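Local atomic coordinates of putative citrate lyase (Ralstonia eutropha, PDB entry 3QQW), a protein that probably acts as a magnesium-dependent lyase of the citrate lyase family, cleaving a carbon-carbon bond in a substrate such as citramalyl-CoA. Residues C[196-201]-C[237-242]; C[82-87]-C[112-117]. One frame throughout, in Å; residues are numbered along the deposited sequence.

Contact 1 of 2, residues C[196-201]-C[237-242]; sequences PGQFEH and ASDACR
Arg242 grips Glu200 end-on, NH1 and NH2 both converging on the one oxygen OE2. Arg242 NH1 lies 3.1 Å from Glu200 OE2 with an N-H...O angle of 155°, and Arg242 NH2 lies 3.2 Å from the same oxygen. OE2 sits in the guanidinium plane, yet the carboxylate is turned 52° against it: NH2 takes the anti lone pair, whereas NH1 comes from above the carboxylate plane. The bend at chi3 of Arg242 (69°) folds the guanidinium back across Phe199. Its NE makes a further salt bridge with Glu246 on the same helix, so two carboxylates hold the guanidinium and fix its rotation.

Next to this bridge Phe199 carries the packing. Arg242 CB stands 3.7 Å from the Phe199 ring centroid, almost on the ring normal, a CH-pi contact, and farther along the chain Phe199 CB lies 3.6 Å from Arg242 CZ, over a guanidinium face. The other side of the ring is overlapped near its rim by CD of the neighbouring Gln198. Asp239 OD1 comes to the ring edge in plane, 3.7 Å from Phe199 CE2. This carboxylate and the Gln198 amide cross nearly at right angles; Ser195 OG hydrogen-bonds to both Asp239 OD1 and Gln198 NE2, tying them together. Pro196, which follows a cis peptide bond, adds CB at the guanidinium edge, 3.5 Å from Arg242 NH1.

The contact fastens the loop with the 3-10 turn 197-199 to helix 233-247 on the periphery of the TIM barrel. Gln198 OE1 reaches Asn225, just past strand 221-224, and Asp239 and Ala240 rest on Met252 of strand 251-254. The loop then runs into helix 202-217, with His201 as its N-cap.

Contact 2 of 2, residues C[82-87]-C[112-117]; sequences HGRAGA and LAYITV
Tyr114 lays its ring over Gly86 because chi1 of 54° sets CG between the backbone N and the carbonyl carbon, turning the ring back toward the neighbouring strand. Gly86 CA then sits 3.7 Å from the Tyr114 ring centroid, almost on the ring normal, in a CH-pi contact that the bare glycine admits at such close range. Bends at chi2 and chi3 (-43° and -51°) fold the side chain of Arg84 round, although its CB starts away from 112-117. The folded guanidinium presents a face to Ala113 CB, 3.5 Å from Arg84 NH1, while Arg84 NH2 meets the edge of the Tyr114 ring, 3.7 Å from Tyr114 CD2. NH1 also donates to a water lying in the guanidinium plane, and that water donates to Ala113 O. Arg84 NE is paired with Asp50, and Tyr114 OH is hydrogen-bonded to Thr52, so both polar ends are held by residues of the neighbouring strand 49-54.

The segments hold neighbouring parallel strands of the TIM barrel, 85-88 and 115-117, joined by helix 97-107 in a beta-alpha-beta crossover. Ala113 N gives a 3.2 Å bond to Ala85 O. Ala87 then uses both its polar backbone atoms: Ala87 N donates to Tyr114 O (3.1 Å), and Ala87 O accepts from Thr116 N (2.8 Å). Ile115 CA adds a C-H...O contact to Ala87 O. Ala87 and Ile115 project from the same sheet face toward the outer helices, where Ala87 meets Ile104 and Val71. Leu112 CD1 joins this apolar layer 4.4 Å from Ala87 CB, while on the other side of the sheet the Tyr114 ring stacks with His149.

How the contacts relate
Both contacts belong to one TIM barrel but do not touch: their centres are about 27 Å apart and their nearest atoms about 17 Å. Contact 2 is buried, its centre about 9 Å from the chain centre, pairing two barrel strands; contact 1 has its centre about 18 Å from the chain centre and joins a loop to an outer helix. They follow in series, 82-87 and 112-117 closing before 196-201 begins. Only contact 2 adjoins the predicted active site: the Thr116 side chain is about 4 Å from that of Arg88, a predicted substrate residue, and about 8 Å from that of Glu153, predicted to bind both substrate and magnesium. Contact 1 is remote from these sites and is structural packing.

Contact 1 of 2, residues C[196-201]-C[237-242]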
ATOM      1  N   PRO C 196     -17.450  11.175   5.491  1.00 55.31           N
ATOM      2  CA  PRO C 196     -16.474  10.107   5.798  1.00 53.27           C
ATOM      3  C   PRO C 196     -15.583   9.647   4.608  1.00 55.58           C
ATOM      4  O   PRO C 196     -14.672   8.839   4.812  1.00 54.06           O
ATOM      5  CB  PRO C 196     -17.389   8.962   6.270  1.00 56.19           C
ATOM      6  CG  PRO C 196     -18.641   9.132   5.474  1.00 61.31           C
ATOM      7  CD  PRO C 196     -18.779  10.609   5.174  1.00 57.37           C
ATOM      8  N   GLY C 197     -15.836  10.156   3.400  1.00 51.48           N
ATOM      9  CA  GLY C 197     -15.099   9.788   2.187  1.00 50.33           C
ATOM     10  C   GLY C 197     -13.592   9.970   2.220  1.00 53.96           C
ATOM     11  O   GLY C 197     -12.853   9.150   1.663  1.00 55.92           O
ATOM     12  N   GLN C 198     -13.116  11.031   2.870  1.00 46.46           N
ATOM     13  CA  GLN C 198     -11.682  11.332   2.971  1.00 42.96           C
ATOM     14  C   GLN C 198     -10.944  10.317   3.851  1.00 43.37           C
ATOM     15  O   GLN C 198      -9.703  10.284   3.843  1.00 39.29           O
ATOM     16  CB  GLN C 198     -11.460  12.752   3.488  1.00 43.50           C
ATOM     17  CG  GLN C 198     -12.110  13.058   4.840  1.00 37.35           C
ATOM     18  CD  GLN C 198     -11.247  14.032   5.611  1.00 50.11           C
ATOM     19  OE1 GLN C 198     -10.026  14.157   5.398  1.00 39.33           O
ATOM     20  NE2 GLN C 198     -11.859  14.761   6.503  1.00 40.08           N
ATOM     21  N   PHE C 199     -11.713   9.464   4.566  1.00 39.75           N
ATOM     22  CA  PHE C 199     -11.180   8.415   5.428  1.00 38.42           C
ATOM     23  C   PHE C 199     -11.490   7.028   4.876  1.00 45.32           C
ATOM     24  O   PHE C 199     -11.113   6.030   5.505  1.00 45.72           O
ATOM     25  CB  PHE C 199     -11.786   8.552   6.830  1.00 40.63           C
ATOM     26  CG  PHE C 199     -11.405   9.806   7.579  1.00 41.81           C
ATOM     27  CD1 PHE C 199     -10.081  10.039   7.958  1.00 43.17           C
ATOM     28  CD2 PHE C 199     -12.379  10.710   7.997  1.00 43.04           C
ATOM     29  CE1 PHE C 199      -9.738  11.196   8.678  1.00 43.39           C
ATOM     30  CE2 PHE C 199     -12.030  11.848   8.731  1.00 44.57           C
ATOM     31  CZ  PHE C 199     -10.720  12.094   9.054  1.00 40.70           C
ATOM     32  N   GLU C 200     -12.189   6.957   3.717  1.00 44.90           N
ATOM     33  CA  GLU C 200     -12.699   5.701   3.161  1.00 47.23           C
ATOM     34  C   GLU C 200     -12.404   5.461   1.670  1.00 52.45           C
ATOM     35  O   GLU C 200     -12.307   4.293   1.279  1.00 54.58           O
ATOM     36  CB  GLU C 200     -14.207   5.601   3.395  1.00 50.63           C
ATOM     37  CG  GLU C 200     -14.533   5.379   4.867  1.00 63.42           C
ATOM     38  CD  GLU C 200     -15.945   5.697   5.319  1.00 82.48           C
ATOM     39  OE1 GLU C 200     -16.842   5.848   4.457  1.00 80.89           O
ATOM     40  OE2 GLU C 200     -16.158   5.767   6.549  1.00 75.36           O
ATOM     41  N   HIS C 201     -12.265   6.518   0.846  1.00 46.80           N
ATOM     42  CA  HIS C 201     -11.931   6.355  -0.577  1.00 45.52           C
ATOM     43  C   HIS C 201     -10.566   5.661  -0.664  1.00 46.73           C
ATOM     44  O   HIS C 201      -9.612   6.099  -0.014  1.00 45.73           O
ATOM     45  CB  HIS C 201     -11.933   7.711  -1.310  1.00 45.77           C
ATOM     46  CG  HIS C 201     -11.763   7.605  -2.794  1.00 49.34           C
ATOM     47  ND1 HIS C 201     -10.518   7.373  -3.379  1.00 49.97           N
ATOM     48  CD2 HIS C 201     -12.691   7.698  -3.770  1.00 53.20           C
ATOM     49  CE1 HIS C 201     -10.735   7.329  -4.686  1.00 50.56           C
ATOM     50  NE2 HIS C 201     -12.026   7.517  -4.971  1.00 53.08           N
ATOM     51  N   ALA C 237     -13.896  17.395  16.160  1.00 49.33           N
ATOM     52  CA  ALA C 237     -13.392  16.351  17.052  1.00 48.05           C
ATOM     53  C   ALA C 237     -13.435  14.980  16.372  1.00 52.42           C
ATOM     54  O   ALA C 237     -12.463  14.217  16.469  1.00 51.50           O
ATOM     55  CB  ALA C 237     -14.191  16.325  18.325  1.00 50.31           C
ATOM     56  N   SER C 238     -14.531  14.698  15.639  1.00 47.99           N
ATOM     57  CA  SER C 238     -14.729  13.445  14.916  1.00 47.53           C
ATOM     58  C   SER C 238     -13.630  13.226  13.858  1.00 48.57           C
ATOM     59  O   SER C 238     -13.066  12.136  13.809  1.00 48.97           O
ATOM     60  CB  SER C 238     -16.116  13.399  14.278  1.00 50.29           C
ATOM     61  OG  SER C 238     -16.244  12.201  13.527  1.00 57.69           O
ATOM     62  N   ASP C 239     -13.309  14.256  13.059  1.00 44.31           N
ATOM     63  CA  ASP C 239     -12.240  14.202  12.055  1.00 43.09           C
ATOM     64  C   ASP C 239     -10.870  13.985  12.713  1.00 45.99           C
ATOM     65  O   ASP C 239     -10.121  13.104  12.284  1.00 44.70           O
ATOM     66  CB  ASP C 239     -12.218  15.483  11.204  1.00 44.57           C
ATOM     67  CG  ASP C 239     -13.222  15.502  10.063  1.00 54.58           C
ATOM     68  OD1 ASP C 239     -14.108  14.611  10.027  1.00 56.36           O
ATOM     69  OD2 ASP C 239     -13.127  16.404   9.208  1.00 61.51           O
ATOM     70  N   ALA C 240     -10.581  14.732  13.801  1.00 42.81           N
ATOM     71  CA  ALA C 240      -9.335  14.604  14.560  1.00 40.67           C
ATOM     72  C   ALA C 240      -9.203  13.213  15.168  1.00 48.10           C
ATOM     73  O   ALA C 240      -8.128  12.623  15.073  1.00 48.04           O
ATOM     74  CB  ALA C 240      -9.263  15.665  15.640  1.00 41.08           C
ATOM     75  N   CYS C 241     -10.300  12.643  15.693  1.00 48.87           N
ATOM     76  CA  CYS C 241     -10.304  11.286  16.271  1.00 50.89           C
ATOM     77  C   CYS C 241     -10.096  10.203  15.192  1.00 53.63           C
ATOM     78  O   CYS C 241      -9.327   9.279  15.440  1.00 53.96           O
ATOM     79  CB  CYS C 241     -11.568  11.028  17.082  1.00 54.50           C
ATOM     80  SG  CYS C 241     -11.582  11.861  18.700  1.00 60.80           S
ATOM     81  N   ARG C 242     -10.733  10.319  14.002  1.00 48.10           N
ATOM     82  CA  ARG C 242     -10.553   9.331  12.927  1.00 47.26           C
ATOM     83  C   ARG C 242      -9.123   9.355  12.446  1.00 49.42           C
ATOM     84  O   ARG C 242      -8.510   8.296  12.294  1.00 48.67           O
ATOM     85  CB  ARG C 242     -11.510   9.561  11.744  1.00 47.69           C
ATOM     86  CG  ARG C 242     -12.969   9.236  12.069  1.00 57.72           C
ATOM     87  CD  ARG C 242     -13.791   8.959  10.822  1.00 57.32           C
ATOM     88  NE  ARG C 242     -13.419   7.700  10.165  1.00 57.11           N
ATOM     89  CZ  ARG C 242     -14.114   7.133   9.175  1.00 67.11           C
ATOM     90  NH1 ARG C 242     -15.208   7.721   8.697  1.00 41.75           N
ATOM     91  NH2 ARG C 242     -13.711   5.983   8.646  1.00 42.12           N
TER

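Contact 2 of 2, residues C[82-87]-C[112-117]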
ATOM      1  N   HIS C  82       5.445  32.923  22.408  1.00 39.62           N
ATOM      2  CA  HIS C  82       5.852  31.532  22.581  1.00 37.89           C
ATOM      3  C   HIS C  82       6.836  31.010  21.538  1.00 41.76           C
ATOM      4  O   HIS C  82       7.373  29.924  21.741  1.00 42.68           O
ATOM      5  CB  HIS C  82       4.615  30.621  22.656  1.00 36.56           C
ATOM      6  CG  HIS C  82       3.844  30.845  23.920  1.00 39.44           C
ATOM      7  ND1 HIS C  82       4.340  30.448  25.152  1.00 41.89           N
ATOM      8  CD2 HIS C  82       2.664  31.475  24.115  1.00 39.33           C
ATOM      9  CE1 HIS C  82       3.436  30.823  26.044  1.00 40.68           C
ATOM     10  NE2 HIS C  82       2.422  31.455  25.470  1.00 40.05           N
ATOM     11  N   GLY C  83       7.106  31.780  20.482  1.00 37.44           N
ATOM     12  CA  GLY C  83       8.057  31.396  19.444  1.00 36.04           C
ATOM     13  C   GLY C  83       7.615  30.159  18.698  1.00 39.09           C
ATOM     14  O   GLY C  83       8.447  29.388  18.229  1.00 39.03           O
ATOM     15  N   ARG C  84       6.295  29.987  18.573  1.00 36.09           N
ATOM     16  CA  ARG C  84       5.649  28.814  17.964  1.00 35.01           C
ATOM     17  C   ARG C  84       4.878  29.234  16.741  1.00 36.21           C
ATOM     18  O   ARG C  84       3.748  28.778  16.482  1.00 34.62           O
ATOM     19  CB  ARG C  84       4.745  28.077  19.006  1.00 32.27           C
ATOM     20  CG  ARG C  84       5.538  27.217  20.033  1.00 36.10           C
ATOM     21  CD  ARG C  84       6.696  26.368  19.476  1.00 34.11           C
ATOM     22  NE  ARG C  84       6.314  25.536  18.316  1.00 32.00           N
ATOM     23  CZ  ARG C  84       7.178  24.995  17.455  1.00 43.02           C
ATOM     24  NH1 ARG C  84       8.480  25.179  17.608  1.00 29.64           N
ATOM     25  NH2 ARG C  84       6.742  24.278  16.424  1.00 34.70           N
ATOM     26  N   ALA C  85       5.535  30.089  15.970  1.00 32.41           N
ATOM     27  CA  ALA C  85       5.046  30.668  14.740  1.00 32.77           C
ATOM     28  C   ALA C  85       6.014  30.333  13.596  1.00 38.13           C
ATOM     29  O   ALA C  85       7.187  30.708  13.634  1.00 35.76           O
ATOM     30  CB  ALA C  85       4.904  32.174  14.913  1.00 33.88           C
ATOM     31  N   GLY C  86       5.525  29.540  12.645  1.00 36.39           N
ATOM     32  CA  GLY C  86       6.257  29.141  11.447  1.00 35.49           C
ATOM     33  C   GLY C  86       5.675  29.844  10.237  1.00 39.63           C
ATOM     34  O   GLY C  86       4.751  30.655  10.370  1.00 39.87           O
ATOM     35  N   ALA C  87       6.185  29.539   9.049  1.00 35.39           N
ATOM     36  CA  ALA C  87       5.681  30.168   7.834  1.00 34.38           C
ATOM     37  C   ALA C  87       5.559  29.187   6.698  1.00 38.31           C
ATOM     38  O   ALA C  87       6.422  28.338   6.525  1.00 39.50           O
ATOM     39  CB  ALA C  87       6.587  31.317   7.417  1.00 35.47           C
ATOM     40  N   LEU C 112      11.897  31.902  14.225  1.00 35.89           N
ATOM     41  CA  LEU C 112      11.203  31.045  13.258  1.00 34.95           C
ATOM     42  C   LEU C 112      11.148  29.600  13.737  1.00 39.44           C
ATOM     43  O   LEU C 112      12.191  28.993  13.976  1.00 39.92           O
ATOM     44  CB  LEU C 112      11.872  31.147  11.888  1.00 35.21           C
ATOM     45  CG  LEU C 112      11.180  30.449  10.691  1.00 38.34           C
ATOM     46  CD1 LEU C 112       9.777  30.999  10.420  1.00 35.34           C
ATOM     47  CD2 LEU C 112      12.033  30.582   9.473  1.00 40.08           C
ATOM     48  N   ALA C 113       9.922  29.072  13.942  1.00 34.34           N
ATOM     49  CA  ALA C 113       9.720  27.731  14.479  1.00 32.81           C
ATOM     50  C   ALA C 113       9.937  26.650  13.407  1.00 36.18           C
ATOM     51  O   ALA C 113      10.467  25.579  13.721  1.00 37.52           O
ATOM     52  CB  ALA C 113       8.323  27.609  15.068  1.00 32.79           C
ATOM     53  N   TYR C 114       9.507  26.923  12.162  1.00 29.14           N
ATOM     54  CA  TYR C 114       9.580  26.001  11.031  1.00 28.86           C
ATOM     55  C   TYR C 114       9.203  26.686   9.731  1.00 36.60           C
ATOM     56  O   TYR C 114       8.606  27.771   9.736  1.00 35.68           O
ATOM     57  CB  TYR C 114       8.650  24.770  11.234  1.00 27.72           C
ATOM     58  CG  TYR C 114       7.222  25.140  11.526  1.00 27.26           C
ATOM     59  CD1 TYR C 114       6.308  25.354  10.493  1.00 29.03           C
ATOM     60  CD2 TYR C 114       6.771  25.273  12.837  1.00 27.97           C
ATOM     61  CE1 TYR C 114       4.989  25.729  10.759  1.00 27.91           C
ATOM     62  CE2 TYR C 114       5.461  25.660  13.113  1.00 27.53           C
ATOM     63  CZ  TYR C 114       4.576  25.886  12.072  1.00 31.68           C
ATOM     64  OH  TYR C 114       3.275  26.232  12.352  1.00 33.21           O
ATOM     65  N   ILE C 115       9.495  26.004   8.613  1.00 33.69           N
ATOM     66  CA  ILE C 115       9.081  26.428   7.286  1.00 32.83           C
ATOM     67  C   ILE C 115       8.252  25.288   6.712  1.00 36.96           C
ATOM     68  O   ILE C 115       8.673  24.128   6.733  1.00 36.22           O
ATOM     69  CB  ILE C 115      10.265  26.842   6.369  1.00 36.15           C
ATOM     70  CG1 ILE C 115      10.792  28.214   6.792  1.00 36.19           C
ATOM     71  CG2 ILE C 115       9.867  26.843   4.882  1.00 36.39           C
ATOM     72  CD1 ILE C 115      12.129  28.484   6.301  1.00 35.96           C
ATOM     73  N   THR C 116       7.058  25.629   6.232  1.00 34.14           N
ATOM     74  CA  THR C 116       6.144  24.706   5.580  1.00 33.43           C
ATOM     75  C   THR C 116       6.369  24.854   4.076  1.00 39.82           C
ATOM     76  O   THR C 116       6.288  25.964   3.531  1.00 40.46           O
ATOM     77  CB  THR C 116       4.733  24.942   6.043  1.00 34.97           C
ATOM     78  OG1 THR C 116       4.684  24.696   7.446  1.00 43.79           O
ATOM     79  CG2 THR C 116       3.739  24.041   5.344  1.00 33.08           C
ATOM     80  N   VAL C 117       6.722  23.736   3.430  1.00 36.16           N
ATOM     81  CA  VAL C 117       7.020  23.672   1.993  1.00 35.46           C
ATOM     82  C   VAL C 117       5.836  22.987   1.289  1.00 37.59           C
ATOM     83  O   VAL C 117       5.563  21.799   1.520  1.00 34.90           O
ATOM     84  CB  VAL C 117       8.366  22.943   1.732  1.00 37.60           C
ATOM     85  CG1 VAL C 117       8.693  22.869   0.249  1.00 39.62           C
ATOM     86  CG2 VAL C 117       9.500  23.573   2.517  1.00 35.33           C
TER
HETATM   87  O   HOH W   1       9.478  23.674  15.181  1.00 34.61           O